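Local coordinates for structural PPIase-like protein L605 (Mimivirus, PDB 2OSE) that is a trimeric cyclophilin found in the virion that probably binds cyclosporin A and may catalyse peptidyl-prolyl cis-trans isomerisation, at residues A[15-20]-A[45-50]; A[37-42]-A[119-124]; A[50-55]-A[203-208]; A[85-90]-A[182-187]. All blocks are in the same frame, centred on the assembly; numbering follows the deposited sequence.

Interaction 1. Residues A[15-20]-A[45-50]; sequences PRVYMD and ENFVQL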
loop_
_atom_site.group_PDB
_atom_site.type_symbol
_atom_site.label_atom_id
_atom_site.label_comp_id
_atom_site.label_asym_id
_atom_site.label_seq_id
_atom_site.Cartn_x
_atom_site.Cartn_y
_atom_site.Cartn_z
ATOM N N PRO A 15 -26.773 15.179 17.924
ATOM C CA PRO A 15 -26.403 16.138 16.901
ATOM C C PRO A 15 -26.595 15.483 15.542
ATOM O O PRO A 15 -26.456 14.284 15.429
ATOM C CB PRO A 15 -24.905 16.372 17.141
ATOM C CG PRO A 15 -24.657 15.902 18.526
ATOM C CD PRO A 15 -25.633 14.813 18.789
ATOM N N ARG A 16 -26.931 16.265 14.530
ATOM C CA ARG A 16 -27.022 15.743 13.173
ATOM C C ARG A 16 -26.059 16.500 12.329
ATOM O O ARG A 16 -25.946 17.712 12.477
ATOM C CB ARG A 16 -28.435 15.887 12.622
ATOM C CG ARG A 16 -29.428 14.941 13.279
ATOM C CD ARG A 16 -30.835 15.163 12.755
ATOM N NE ARG A 16 -31.765 14.474 13.621
ATOM C CZ ARG A 16 -32.361 13.333 13.347
ATOM N NH1 ARG A 16 -32.224 12.781 12.169
ATOM N NH2 ARG A 16 -33.149 12.764 14.266
ATOM N N VAL A 17 -25.367 15.802 11.437
ATOM C CA VAL A 17 -24.341 16.425 10.592
ATOM C C VAL A 17 -24.459 15.892 9.181
ATOM O O VAL A 17 -25.100 14.859 8.957
ATOM C CB VAL A 17 -22.915 16.154 11.102
ATOM C CG1 VAL A 17 -22.700 16.707 12.537
ATOM C CG2 VAL A 17 -22.605 14.641 11.016
ATOM N N TYR A 18 -23.828 16.588 8.238
ATOM C CA TYR A 18 -23.769 16.153 6.841
ATOM C C TYR A 18 -22.335 16.148 6.303
ATOM O O TYR A 18 -21.464 16.888 6.790
ATOM C CB TYR A 18 -24.662 17.048 5.958
ATOM C CG TYR A 18 -24.335 18.535 6.092
ATOM C CD1 TYR A 18 -23.393 19.132 5.260
ATOM C CD2 TYR A 18 -24.947 19.332 7.084
ATOM C CE1 TYR A 18 -23.063 20.513 5.393
ATOM C CE2 TYR A 18 -24.604 20.698 7.232
ATOM C CZ TYR A 18 -23.662 21.268 6.380
ATOM O OH TYR A 18 -23.324 22.616 6.518
ATOM N N MET A 19 -22.125 15.325 5.285
ATOM C CA MET A 19 -20.868 15.233 4.549
ATOM C C MET A 19 -21.177 14.925 3.084
ATOM O O MET A 19 -21.704 13.831 2.772
ATOM C CB MET A 19 -20.040 14.041 5.044
ATOM C CG MET A 19 -19.192 14.267 6.199
ATOM S SD MET A 19 -18.509 12.662 6.783
ATOM C CE MET A 19 -17.749 13.384 8.228
ATOM N N ASP A 20 -20.779 15.829 2.194
ATOM C CA ASP A 20 -20.676 15.493 0.747
ATOM C C ASP A 20 -19.561 14.481 0.519
ATOM O O ASP A 20 -18.510 14.557 1.178
ATOM C CB ASP A 20 -20.348 16.734 -0.084
ATOM C CG ASP A 20 -21.536 17.557 -0.376
ATOM O OD1 ASP A 20 -22.682 17.032 -0.380
ATOM O OD2 ASP A 20 -21.342 18.764 -0.602
ATOM N N GLU A 45 -18.292 14.633 20.449
ATOM C CA GLU A 45 -17.978 16.059 20.338
ATOM C C GLU A 45 -16.812 16.349 19.403
ATOM O O GLU A 45 -16.862 17.297 18.626
ATOM C CB GLU A 45 -17.798 16.741 21.729
ATOM C CG GLU A 45 -19.081 16.795 22.558
ATOM C CD GLU A 45 -20.240 17.615 21.931
ATOM O OE1 GLU A 45 -20.012 18.566 21.148
ATOM O OE2 GLU A 45 -21.404 17.292 22.251
ATOM N N ASN A 46 -15.778 15.505 19.439
ATOM C CA ASN A 46 -14.677 15.679 18.507
ATOM C C ASN A 46 -15.171 15.507 17.066
ATOM O O ASN A 46 -14.849 16.304 16.215
ATOM C CB ASN A 46 -13.556 14.670 18.807
ATOM C CG ASN A 46 -12.335 14.852 17.909
ATOM O OD1 ASN A 46 -11.797 15.964 17.777
ATOM N ND2 ASN A 46 -11.876 13.745 17.298
ATOM N N PHE A 47 -15.970 14.473 16.815
ATOM C CA PHE A 47 -16.535 14.267 15.475
ATOM C C PHE A 47 -17.344 15.480 15.025
ATOM O O PHE A 47 -17.089 16.036 13.955
ATOM C CB PHE A 47 -17.390 12.999 15.410
ATOM C CG PHE A 47 -17.818 12.638 14.000
ATOM C CD1 PHE A 47 -17.021 11.804 13.207
ATOM C CD2 PHE A 47 -19.016 13.138 13.461
ATOM C CE1 PHE A 47 -17.390 11.481 11.893
ATOM C CE2 PHE A 47 -19.402 12.819 12.140
ATOM C CZ PHE A 47 -18.597 11.982 11.363
ATOM N N VAL A 48 -18.312 15.900 15.843
ATOM C CA VAL A 48 -19.128 17.069 15.490
ATOM C C VAL A 48 -18.318 18.362 15.287
ATOM O O VAL A 48 -18.574 19.110 14.339
ATOM C CB VAL A 48 -20.319 17.295 16.497
ATOM C CG1 VAL A 48 -21.118 18.516 16.122
ATOM C CG2 VAL A 48 -21.244 16.113 16.540
ATOM N N GLN A 49 -17.331 18.646 16.152
ATOM C CA GLN A 49 -16.593 19.905 15.968
ATOM C C GLN A 49 -15.683 19.884 14.767
ATOM O O GLN A 49 -15.373 20.925 14.202
ATOM C CB GLN A 49 -15.810 20.309 17.224
ATOM C CG GLN A 49 -16.668 20.460 18.458
ATOM C CD GLN A 49 -17.869 21.380 18.261
ATOM O OE1 GLN A 49 -17.817 22.360 17.511
ATOM N NE2 GLN A 49 -18.955 21.075 18.960
ATOM N N LEU A 50 -15.245 18.692 14.367
ATOM C CA LEU A 50 -14.427 18.576 13.150
ATOM C C LEU A 50 -15.287 18.736 11.910
ATOM O O LEU A 50 -14.829 19.141 10.853
ATOM C CB LEU A 50 -13.729 17.229 13.118
ATOM C CG LEU A 50 -12.499 17.152 14.044
ATOM C CD1 LEU A 50 -11.904 15.772 13.918
ATOM C CD2 LEU A 50 -11.481 18.200 13.632
#
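Phe47 and Val48, on the helix 41-52 that covers one end of the cyclophilin barrel, pack onto Pro15, just before strand 16-23, and onto Val17 and Met19 within it. The axes of strand 16-20 and helix 45-50 approach to 9.5 Å and their directions differ by 52°, so the helix lies slanted over the strand. Every second residue of the strand side faces it, and with no hydrogen bond between the segments the seam is apolar. Val48 uses one branch, CG2, which sits 3.7 Å from Pro15 CB, the two side chains crossing at about a right angle. The same CG2 comes to 4.3 Å from Val17 CG1. Val17 turns its other methyl, CG2, to the rim of the Phe47 ring, in plane and 3.9 Å from CE2. Further along, the extended Met19 chain comes from the opposite direction and brings CE to 3.5 Å from Phe47 CZ. Phe47 can reach that far because its CG is anti to the backbone N (chi1 -171°), which sends the ring out from the helix. Phe147 meets this ring edge-to-face. All five touching residues are buried, as expected where a helix closes one end of a cyclophilin-type beta barrel.

Interaction 2. Residues A[37-42]-A[119-124]; sequences RDAFPA and YFYPHE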
loop_
_atom_site.group_PDB
_atom_site.type_symbol
_atom_site.label_atom_id
_atom_site.label_comp_id
_atom_site.label_asym_id
_atom_site.label_seq_id
_atom_site.Cartn_x
_atom_site.Cartn_y
_atom_site.Cartn_z
ATOM N N ARG A 37 -24.694 11.044 21.382
ATOM C CA ARG A 37 -23.705 11.626 22.283
ATOM C C ARG A 37 -23.567 10.756 23.531
ATOM O O ARG A 37 -22.460 10.667 24.054
ATOM C CB ARG A 37 -24.057 13.066 22.658
ATOM C CG ARG A 37 -22.914 13.843 23.323
ATOM C CD ARG A 37 -23.436 15.142 23.954
ATOM N NE ARG A 37 -22.336 16.006 24.385
ATOM C CZ ARG A 37 -21.876 16.078 25.637
ATOM N NH1 ARG A 37 -22.417 15.328 26.575
ATOM N NH2 ARG A 37 -20.859 16.883 25.942
ATOM N N ASP A 38 -24.662 10.089 23.958
ATOM C CA ASP A 38 -24.649 9.143 25.120
ATOM C C ASP A 38 -23.848 7.845 24.918
ATOM O O ASP A 38 -23.704 7.039 25.837
ATOM C CB ASP A 38 -26.062 8.804 25.673
ATOM C CG ASP A 38 -26.977 8.050 24.680
ATOM O OD1 ASP A 38 -26.549 7.193 23.867
ATOM O OD2 ASP A 38 -28.206 8.291 24.760
ATOM N N ALA A 39 -23.339 7.640 23.716
ATOM C CA ALA A 39 -22.498 6.493 23.447
ATOM C C ALA A 39 -21.077 6.772 23.942
ATOM O O ALA A 39 -20.396 5.862 24.418
ATOM C CB ALA A 39 -22.499 6.181 21.933
ATOM N N PHE A 40 -20.638 8.021 23.815
ATOM C CA PHE A 40 -19.227 8.382 23.906
ATOM C C PHE A 40 -19.116 9.879 23.786
ATOM O O PHE A 40 -18.755 10.388 22.706
ATOM C CB PHE A 40 -18.457 7.737 22.722
ATOM C CG PHE A 40 -16.958 7.807 22.812
ATOM C CD1 PHE A 40 -16.306 8.517 23.829
ATOM C CD2 PHE A 40 -16.176 7.149 21.825
ATOM C CE1 PHE A 40 -14.913 8.581 23.880
ATOM C CE2 PHE A 40 -14.783 7.198 21.866
ATOM C CZ PHE A 40 -14.139 7.906 22.898
ATOM N N PRO A 41 -19.404 10.625 24.875
ATOM C CA PRO A 41 -19.391 12.072 24.769
ATOM C C PRO A 41 -18.190 12.760 24.129
ATOM O O PRO A 41 -18.364 13.628 23.263
ATOM C CB PRO A 41 -19.583 12.521 26.233
ATOM C CG PRO A 41 -20.426 11.475 26.810
ATOM C CD PRO A 41 -19.848 10.193 26.226
ATOM N N ALA A 42 -16.972 12.422 24.550
ATOM C CA ALA A 42 -15.798 13.121 24.017
ATOM C C ALA A 42 -15.528 12.779 22.536
ATOM O O ALA A 42 -15.041 13.604 21.797
ATOM C CB ALA A 42 -14.524 12.783 24.870
ATOM N N TYR A 119 -24.858 4.236 27.281
ATOM C CA TYR A 119 -25.374 3.225 26.352
ATOM C C TYR A 119 -24.346 2.709 25.353
ATOM O O TYR A 119 -23.354 3.386 25.055
ATOM C CB TYR A 119 -26.595 3.747 25.582
ATOM C CG TYR A 119 -27.785 4.030 26.459
ATOM C CD1 TYR A 119 -28.772 3.062 26.658
ATOM C CD2 TYR A 119 -27.928 5.271 27.100
ATOM C CE1 TYR A 119 -29.880 3.317 27.474
ATOM C CE2 TYR A 119 -29.034 5.536 27.915
ATOM C CZ TYR A 119 -30.000 4.554 28.089
ATOM O OH TYR A 119 -31.098 4.808 28.893
ATOM N N PHE A 120 -24.625 1.506 24.863
ATOM C CA PHE A 120 -23.857 0.838 23.849
ATOM C C PHE A 120 -24.784 0.538 22.674
ATOM O O PHE A 120 -25.932 0.139 22.877
ATOM C CB PHE A 120 -23.287 -0.445 24.454
ATOM C CG PHE A 120 -22.867 -1.476 23.452
ATOM C CD1 PHE A 120 -21.615 -1.422 22.876
ATOM C CD2 PHE A 120 -23.714 -2.520 23.125
ATOM C CE1 PHE A 120 -21.221 -2.385 21.956
ATOM C CE2 PHE A 120 -23.334 -3.489 22.206
ATOM C CZ PHE A 120 -22.091 -3.421 21.627
ATOM N N TYR A 121 -24.278 0.737 21.455
ATOM C CA TYR A 121 -25.017 0.428 20.224
ATOM C C TYR A 121 -24.320 -0.712 19.488
ATOM O O TYR A 121 -23.134 -0.621 19.190
ATOM C CB TYR A 121 -25.151 1.679 19.319
ATOM C CG TYR A 121 -25.915 2.787 19.996
ATOM C CD1 TYR A 121 -27.284 2.972 19.763
ATOM C CD2 TYR A 121 -25.298 3.616 20.922
ATOM C CE1 TYR A 121 -28.002 3.970 20.439
ATOM C CE2 TYR A 121 -26.011 4.613 21.602
ATOM C CZ TYR A 121 -27.360 4.775 21.344
ATOM O OH TYR A 121 -28.036 5.763 22.011
ATOM N N PRO A 122 -25.050 -1.798 19.205
ATOM C CA PRO A 122 -24.457 -2.940 18.474
ATOM C C PRO A 122 -23.943 -2.507 17.101
ATOM O O PRO A 122 -24.367 -1.443 16.584
ATOM C CB PRO A 122 -25.607 -3.941 18.347
ATOM C CG PRO A 122 -26.653 -3.498 19.395
ATOM C CD PRO A 122 -26.466 -2.009 19.563
ATOM N N HIS A 123 -23.006 -3.291 16.548
ATOM C CA HIS A 123 -22.244 -2.904 15.346
ATOM C C HIS A 123 -22.557 -3.902 14.225
ATOM O O HIS A 123 -21.656 -4.489 13.604
ATOM C CB HIS A 123 -20.727 -2.876 15.680
ATOM C CG HIS A 123 -19.907 -1.902 14.872
ATOM N ND1 HIS A 123 -20.313 -1.391 13.653
ATOM C CD2 HIS A 123 -18.662 -1.407 15.088
ATOM C CE1 HIS A 123 -19.371 -0.597 13.173
ATOM N NE2 HIS A 123 -18.362 -0.584 14.028
ATOM N N GLU A 124 -23.844 -4.083 13.966
ATOM C CA GLU A 124 -24.322 -5.144 13.084
ATOM C C GLU A 124 -25.019 -4.697 11.785
ATOM O O GLU A 124 -25.361 -5.527 10.945
ATOM C CB GLU A 124 -25.290 -6.019 13.879
ATOM C CG GLU A 124 -24.809 -6.337 15.283
ATOM C CD GLU A 124 -25.619 -7.431 15.945
ATOM O OE1 GLU A 124 -26.866 -7.305 16.014
ATOM O OE2 GLU A 124 -24.986 -8.419 16.371
HETATM O O HOH W 1 -20.845 3.300 23.951
#
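Asp38 and Tyr121 form the tight half of a contact between the 3-10 turn 37-39, which leads into helix 41-52 of the cyclophilin fold, and the irregular loop segment 119-124. Tyr121 OH donates to Asp38 OD1 over 2.8 Å, on the syn lone pair of that oxygen. Carboxylate and ring lie 8° from coplanar, and OD1 sits at the ring edge in its plane. Asp38 can present this oxygen because its CG stands between the backbone N and the carbonyl carbon (chi1 64°). Beside the bond, Ala39 CB rests 3.9 Å from Tyr121 CE2, while Phe36 stacks on the ring, so the phenol is held by packing as well as by its hydroxyl.

The Tyr119 side is looser. Its ring is exposed, crosses Asp38 obliquely with planes 43° apart, and approaches no closer than 3.8 Å, from CD2 to Asp38 CG. The backbone bond from Tyr119 N to Asp38 O is long, 3.4 Å, and counts as weak. Solvent completes the join where the backbones come closest, at Ala39 and Tyr119: one water donates to both segments, lying 2.6 Å from Ala39 O and 2.7 Å from Tyr119 O.

Interaction 3. Residues A[50-55]-A[203-208]; sequences LTNGKT and CGAYLD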
loop_
_atom_site.group_PDB
_atom_site.type_symbol
_atom_site.label_atom_id
_atom_site.label_comp_id
_atom_site.label_asym_id
_atom_site.label_seq_id
_atom_site.Cartn_x
_atom_site.Cartn_y
_atom_site.Cartn_z
ATOM N N LEU A 50 -15.245 18.692 14.367
ATOM C CA LEU A 50 -14.427 18.576 13.150
ATOM C C LEU A 50 -15.287 18.736 11.910
ATOM O O LEU A 50 -14.829 19.141 10.853
ATOM C CB LEU A 50 -13.729 17.229 13.118
ATOM C CG LEU A 50 -12.499 17.152 14.044
ATOM C CD1 LEU A 50 -11.904 15.772 13.918
ATOM C CD2 LEU A 50 -11.481 18.200 13.632
ATOM N N THR A 51 -16.549 18.376 12.056
ATOM C CA THR A 51 -17.507 18.554 11.008
ATOM C C THR A 51 -17.792 20.045 10.826
ATOM O O THR A 51 -17.852 20.542 9.707
ATOM C CB THR A 51 -18.729 17.745 11.409
ATOM O OG1 THR A 51 -18.632 16.453 10.809
ATOM C CG2 THR A 51 -19.962 18.433 11.059
ATOM N N ASN A 52 -17.900 20.773 11.934
ATOM C CA ASN A 52 -18.004 22.235 11.873
ATOM C C ASN A 52 -16.792 22.990 11.337
ATOM O O ASN A 52 -16.960 24.051 10.722
ATOM C CB ASN A 52 -18.461 22.826 13.202
ATOM C CG ASN A 52 -19.857 23.386 13.098
ATOM O OD1 ASN A 52 -20.803 22.658 12.796
ATOM N ND2 ASN A 52 -19.988 24.700 13.267
ATOM N N GLY A 53 -15.594 22.445 11.556
ATOM C CA GLY A 53 -14.374 22.963 10.929
ATOM C C GLY A 53 -13.853 24.332 11.360
ATOM O O GLY A 53 -13.067 24.943 10.624
ATOM N N LYS A 54 -14.270 24.801 12.545
ATOM C CA LYS A 54 -13.955 26.168 13.044
ATOM C C LYS A 54 -12.773 26.183 14.017
ATOM O O LYS A 54 -12.132 27.219 14.247
ATOM C CB LYS A 54 -15.184 26.816 13.720
ATOM C CG LYS A 54 -16.511 26.671 12.945
ATOM C CD LYS A 54 -16.738 27.764 11.912
ATOM C CE LYS A 54 -17.848 28.693 12.373
ATOM N NZ LYS A 54 -18.684 29.200 11.230
ATOM N N THR A 55 -12.513 25.019 14.599
ATOM C CA THR A 55 -11.358 24.771 15.441
ATOM C C THR A 55 -10.057 24.960 14.626
ATOM O O THR A 55 -10.040 24.714 13.420
ATOM C CB THR A 55 -11.538 23.384 16.099
ATOM O OG1 THR A 55 -12.214 23.548 17.351
ATOM C CG2 THR A 55 -10.259 22.666 16.311
ATOM N N CYS A 203 -18.896 19.887 4.649
ATOM C CA CYS A 203 -19.461 19.193 5.785
ATOM C C CYS A 203 -19.868 20.250 6.806
ATOM O O CYS A 203 -19.460 21.424 6.720
ATOM C CB CYS A 203 -18.489 18.140 6.350
ATOM S SG CYS A 203 -16.884 18.768 6.849
ATOM N N GLY A 204 -20.651 19.836 7.777
ATOM C CA GLY A 204 -21.235 20.770 8.717
ATOM C C GLY A 204 -22.204 20.065 9.618
ATOM O O GLY A 204 -22.486 18.886 9.437
ATOM N N ALA A 205 -22.682 20.799 10.616
ATOM C CA ALA A 205 -23.723 20.325 11.508
ATOM C C ALA A 205 -24.958 21.125 11.185
ATOM O O ALA A 205 -24.864 22.331 10.889
ATOM C CB ALA A 205 -23.322 20.545 12.958
ATOM N N TYR A 206 -26.105 20.452 11.184
ATOM C CA TYR A 206 -27.394 21.125 11.195
ATOM C C TYR A 206 -27.597 21.783 12.559
ATOM O O TYR A 206 -27.085 21.284 13.569
ATOM C CB TYR A 206 -28.530 20.127 10.963
ATOM C CG TYR A 206 -28.469 19.430 9.652
ATOM C CD1 TYR A 206 -28.884 20.060 8.480
ATOM C CD2 TYR A 206 -27.973 18.128 9.565
ATOM C CE1 TYR A 206 -28.820 19.393 7.251
ATOM C CE2 TYR A 206 -27.911 17.476 8.353
ATOM C CZ TYR A 206 -28.322 18.108 7.209
ATOM O OH TYR A 206 -28.268 17.431 6.021
ATOM N N LEU A 207 -28.365 22.874 12.600
ATOM C CA LEU A 207 -28.740 23.511 13.880
ATOM C C LEU A 207 -29.397 22.485 14.772
ATOM O O LEU A 207 -30.321 21.775 14.355
ATOM C CB LEU A 207 -29.757 24.659 13.691
ATOM C CG LEU A 207 -30.092 25.521 14.936
ATOM C CD1 LEU A 207 -28.960 26.536 15.213
ATOM C CD2 LEU A 207 -31.422 26.279 14.767
ATOM N N ASP A 208 -28.943 22.420 16.007
ATOM C CA ASP A 208 -29.681 21.647 17.011
ATOM C C ASP A 208 -30.590 22.599 17.783
ATOM O O ASP A 208 -30.113 23.396 18.593
ATOM C CB ASP A 208 -28.737 20.892 17.950
ATOM C CG ASP A 208 -29.485 20.034 18.930
ATOM O OD1 ASP A 208 -29.675 18.828 18.613
ATOM O OD2 ASP A 208 -29.904 20.563 19.992
HETATM O O HOH W 2 -21.471 23.679 10.447
#
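Asn52 OD1, at the last turn of helix 41-52, takes two weak bonds on the side of strand 198-205. One comes from Ala205 N, 3.4 Å away and at a bent 129°. The other comes from a water 2.6 Å from OD1, which also accepts from Ala205 N at 3.1 Å. The amide N-H and the carboxamide oxygen are thus joined both directly and through solvent, and the water has the better geometry toward the N-H. OD1 also lies 3.3 Å from Ala205 CB, so the side chain bends back toward the strand although its CB starts away from it; a chi1 of -111°, off the staggered positions, goes with that reach.

The backbones come closest at Gly204. Its CA is 4.7 Å from the CA of Asn52, and it makes a CA-H...O contact of 3.5 Å with Thr51 O. Thr51 also sends CG2 toward the Gly204 carbonyl group; the distance modelled there is short enough to be doubtful in detail. After Asn52, Gly53 leaves the helix with positive phi, turning the chain away.

Strand 198-205 runs antiparallel to strand 16-23, with Gly204 paired to Tyr18. Val17 of that neighbour touches both Thr51 and Ala205, which places the end of helix 41-52 over two adjacent strands of the barrel.

Interaction 4. Residues A[85-90]-A[182-187]; sequences LHNNYI and KINSMI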
loop_
_atom_site.group_PDB
_atom_site.type_symbol
_atom_site.label_atom_id
_atom_site.label_comp_id
_atom_site.label_asym_id
_atom_site.label_seq_id
_atom_site.Cartn_x
_atom_site.Cartn_y
_atom_site.Cartn_z
ATOM N N LEU A 85 -13.255 -1.244 2.052
ATOM C CA LEU A 85 -13.392 -2.682 1.922
ATOM C C LEU A 85 -14.796 -3.013 1.448
ATOM O O LEU A 85 -15.772 -2.818 2.200
ATOM C CB LEU A 85 -13.060 -3.389 3.254
ATOM C CG LEU A 85 -13.077 -4.922 3.191
ATOM C CD1 LEU A 85 -12.022 -5.418 2.181
ATOM C CD2 LEU A 85 -12.937 -5.606 4.581
ATOM N N HIS A 86 -14.886 -3.494 0.199
ATOM C CA HIS A 86 -16.157 -3.907 -0.442
ATOM C C HIS A 86 -17.001 -4.755 0.491
ATOM O O HIS A 86 -16.493 -5.690 1.149
ATOM C CB HIS A 86 -15.873 -4.624 -1.794
ATOM C CG HIS A 86 -17.096 -5.100 -2.523
ATOM N ND1 HIS A 86 -17.922 -4.255 -3.240
ATOM C CD2 HIS A 86 -17.583 -6.348 -2.720
ATOM C CE1 HIS A 86 -18.906 -4.955 -3.786
ATOM N NE2 HIS A 86 -18.715 -6.229 -3.495
ATOM N N ASN A 87 -18.298 -4.431 0.561
ATOM C CA ASN A 87 -19.286 -5.164 1.391
ATOM C C ASN A 87 -19.010 -5.067 2.887
ATOM O O ASN A 87 -19.600 -5.815 3.676
ATOM C CB ASN A 87 -19.398 -6.656 1.015
ATOM C CG ASN A 87 -20.147 -6.900 -0.264
ATOM O OD1 ASN A 87 -20.094 -8.007 -0.820
ATOM N ND2 ASN A 87 -20.851 -5.898 -0.745
ATOM N N ASN A 88 -18.122 -4.153 3.274
ATOM C CA ASN A 88 -17.760 -4.008 4.678
ATOM C C ASN A 88 -17.823 -2.583 5.179
ATOM O O ASN A 88 -18.788 -2.225 5.871
ATOM C CB ASN A 88 -16.398 -4.649 5.007
ATOM C CG ASN A 88 -16.452 -6.132 4.957
ATOM O OD1 ASN A 88 -16.605 -6.818 5.995
ATOM N ND2 ASN A 88 -16.364 -6.674 3.738
ATOM N N TYR A 89 -16.833 -1.767 4.819
ATOM C CA TYR A 89 -16.692 -0.415 5.417
ATOM C C TYR A 89 -15.874 0.541 4.597
ATOM O O TYR A 89 -15.143 0.132 3.675
ATOM C CB TYR A 89 -16.084 -0.479 6.842
ATOM C CG TYR A 89 -14.793 -1.308 6.943
ATOM C CD1 TYR A 89 -13.587 -0.816 6.438
ATOM C CD2 TYR A 89 -14.792 -2.561 7.573
ATOM C CE1 TYR A 89 -12.388 -1.582 6.530
ATOM C CE2 TYR A 89 -13.592 -3.340 7.662
ATOM C CZ TYR A 89 -12.422 -2.832 7.127
ATOM O OH TYR A 89 -11.262 -3.575 7.198
ATOM N N ILE A 90 -15.973 1.822 4.950
ATOM C CA ILE A 90 -15.032 2.829 4.471
ATOM C C ILE A 90 -14.514 3.558 5.725
ATOM O O ILE A 90 -15.221 3.611 6.727
ATOM C CB ILE A 90 -15.691 3.832 3.499
ATOM C CG1 ILE A 90 -16.898 4.524 4.154
ATOM C CG2 ILE A 90 -16.080 3.143 2.164
ATOM C CD1 ILE A 90 -17.528 5.559 3.248
ATOM N N LYS A 182 -23.442 3.312 -3.945
ATOM C CA LYS A 182 -22.630 3.757 -5.086
ATOM C C LYS A 182 -21.131 3.496 -4.829
ATOM O O LYS A 182 -20.429 2.951 -5.685
ATOM C CB LYS A 182 -22.867 5.238 -5.361
ATOM C CG LYS A 182 -24.240 5.547 -6.021
ATOM C CD LYS A 182 -24.389 7.046 -6.316
ATOM C CE LYS A 182 -25.759 7.286 -6.978
ATOM N NZ LYS A 182 -25.914 8.749 -7.352
ATOM N N ILE A 183 -20.660 3.915 -3.648
ATOM C CA ILE A 183 -19.280 3.655 -3.209
ATOM C C ILE A 183 -18.958 2.161 -3.267
ATOM O O ILE A 183 -17.969 1.751 -3.897
ATOM C CB ILE A 183 -19.007 4.228 -1.773
ATOM C CG1 ILE A 183 -19.066 5.768 -1.796
ATOM C CG2 ILE A 183 -17.638 3.754 -1.269
ATOM C CD1 ILE A 183 -19.228 6.418 -0.383
ATOM N N ASN A 184 -19.807 1.361 -2.623
ATOM C CA ASN A 184 -19.639 -0.085 -2.583
ATOM C C ASN A 184 -19.590 -0.750 -3.956
ATOM O O ASN A 184 -18.769 -1.680 -4.183
ATOM C CB ASN A 184 -20.731 -0.745 -1.734
ATOM C CG ASN A 184 -20.338 -2.092 -1.293
ATOM O OD1 ASN A 184 -19.264 -2.269 -0.733
ATOM N ND2 ASN A 184 -21.196 -3.095 -1.558
ATOM N N SER A 185 -20.485 -0.327 -4.850
ATOM C CA SER A 185 -20.412 -0.825 -6.233
ATOM C C SER A 185 -19.066 -0.499 -6.877
ATOM O O SER A 185 -18.488 -1.339 -7.525
ATOM C CB SER A 185 -21.528 -0.259 -7.085
ATOM O OG SER A 185 -22.732 -0.903 -6.690
ATOM N N MET A 186 -18.586 0.729 -6.714
ATOM C CA MET A 186 -17.347 1.140 -7.361
ATOM C C MET A 186 -16.094 0.489 -6.798
ATOM O O MET A 186 -15.038 0.552 -7.439
ATOM C CB MET A 186 -17.202 2.640 -7.331
ATOM C CG MET A 186 -18.240 3.310 -8.173
ATOM S SD MET A 186 -17.921 5.042 -8.234
ATOM C CE MET A 186 -18.868 5.571 -6.837
ATOM N N ILE A 187 -16.198 -0.126 -5.620
ATOM C CA ILE A 187 -15.072 -0.810 -5.021
ATOM C C ILE A 187 -15.151 -2.340 -5.110
ATOM O O ILE A 187 -14.379 -3.024 -4.458
ATOM C CB ILE A 187 -14.713 -0.316 -3.569
ATOM C CG1 ILE A 187 -15.796 -0.686 -2.543
ATOM C CG2 ILE A 187 -14.379 1.213 -3.588
ATOM C CD1 ILE A 187 -15.456 -0.217 -1.084
#
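His86 sets its imidazole edge-on against Asn184, in the last turn of helix 177-186. This second helix of the cyclophilin fold is held here to the turn between antiparallel strands 83-85 and 89-92. ND1 donates to Asn184 O over 2.9 Å; the acceptor lies in the ring plane, but the bond is bent to 138°. Ring and Asn184 amide are 8° from parallel, an alignment of planes and not evidence of a stack. Asn184 also gives OD1 to the backbone: Asn87 N reaches it at 2.7 Å and almost straight, 173°, in the carbonyl plane and on a lone pair. Asn184 CG, anti to its own backbone N, carries the amide out to this turn.

The turn is itself braced, by Asn88 ND2 bonding to His86 O at 2.8 Å and by a classic beta bulge in which Asn88 and Tyr89 face Leu85. Ile187 CD1 lies against the His86 backbone, 3.6 Å from its N, and the apolar pair is Ile90 CG2 with Ile183 CG2 at 3.8 Å. Ser185 and Met186 pack on Asp136 of a second subunit.

Because a carbonyl oxygen can only accept, ND1 probably carries a proton, and the straight bond from Asn87 N supports the modelled orientation of the Asn184 amide.

How the interactions relate
Interactions 1 and 3 form one region, their centres 5 Å apart: they share Leu50 and join helix 41-52 to the neighbouring strands 16-23 and 198-205. Interaction 2 lies 15 Å from interaction 1, between centres, on the same helix's N-terminal side; the salt bridge from Arg37 NE to Glu45 OE2, 2.7 Å, connects them. Interaction 4, on helix 177-186, is about 22 and 26 Å from interactions 1 and 3 between centres. Along the chain, interaction 1 closes before interactions 3 and 4 open, interaction 4 falls between the segments of interaction 3, and interaction 2 alternates with all three. The two helices lie on opposite sides of the chain's centre, as those closing the two ends of a cyclophilin barrel do.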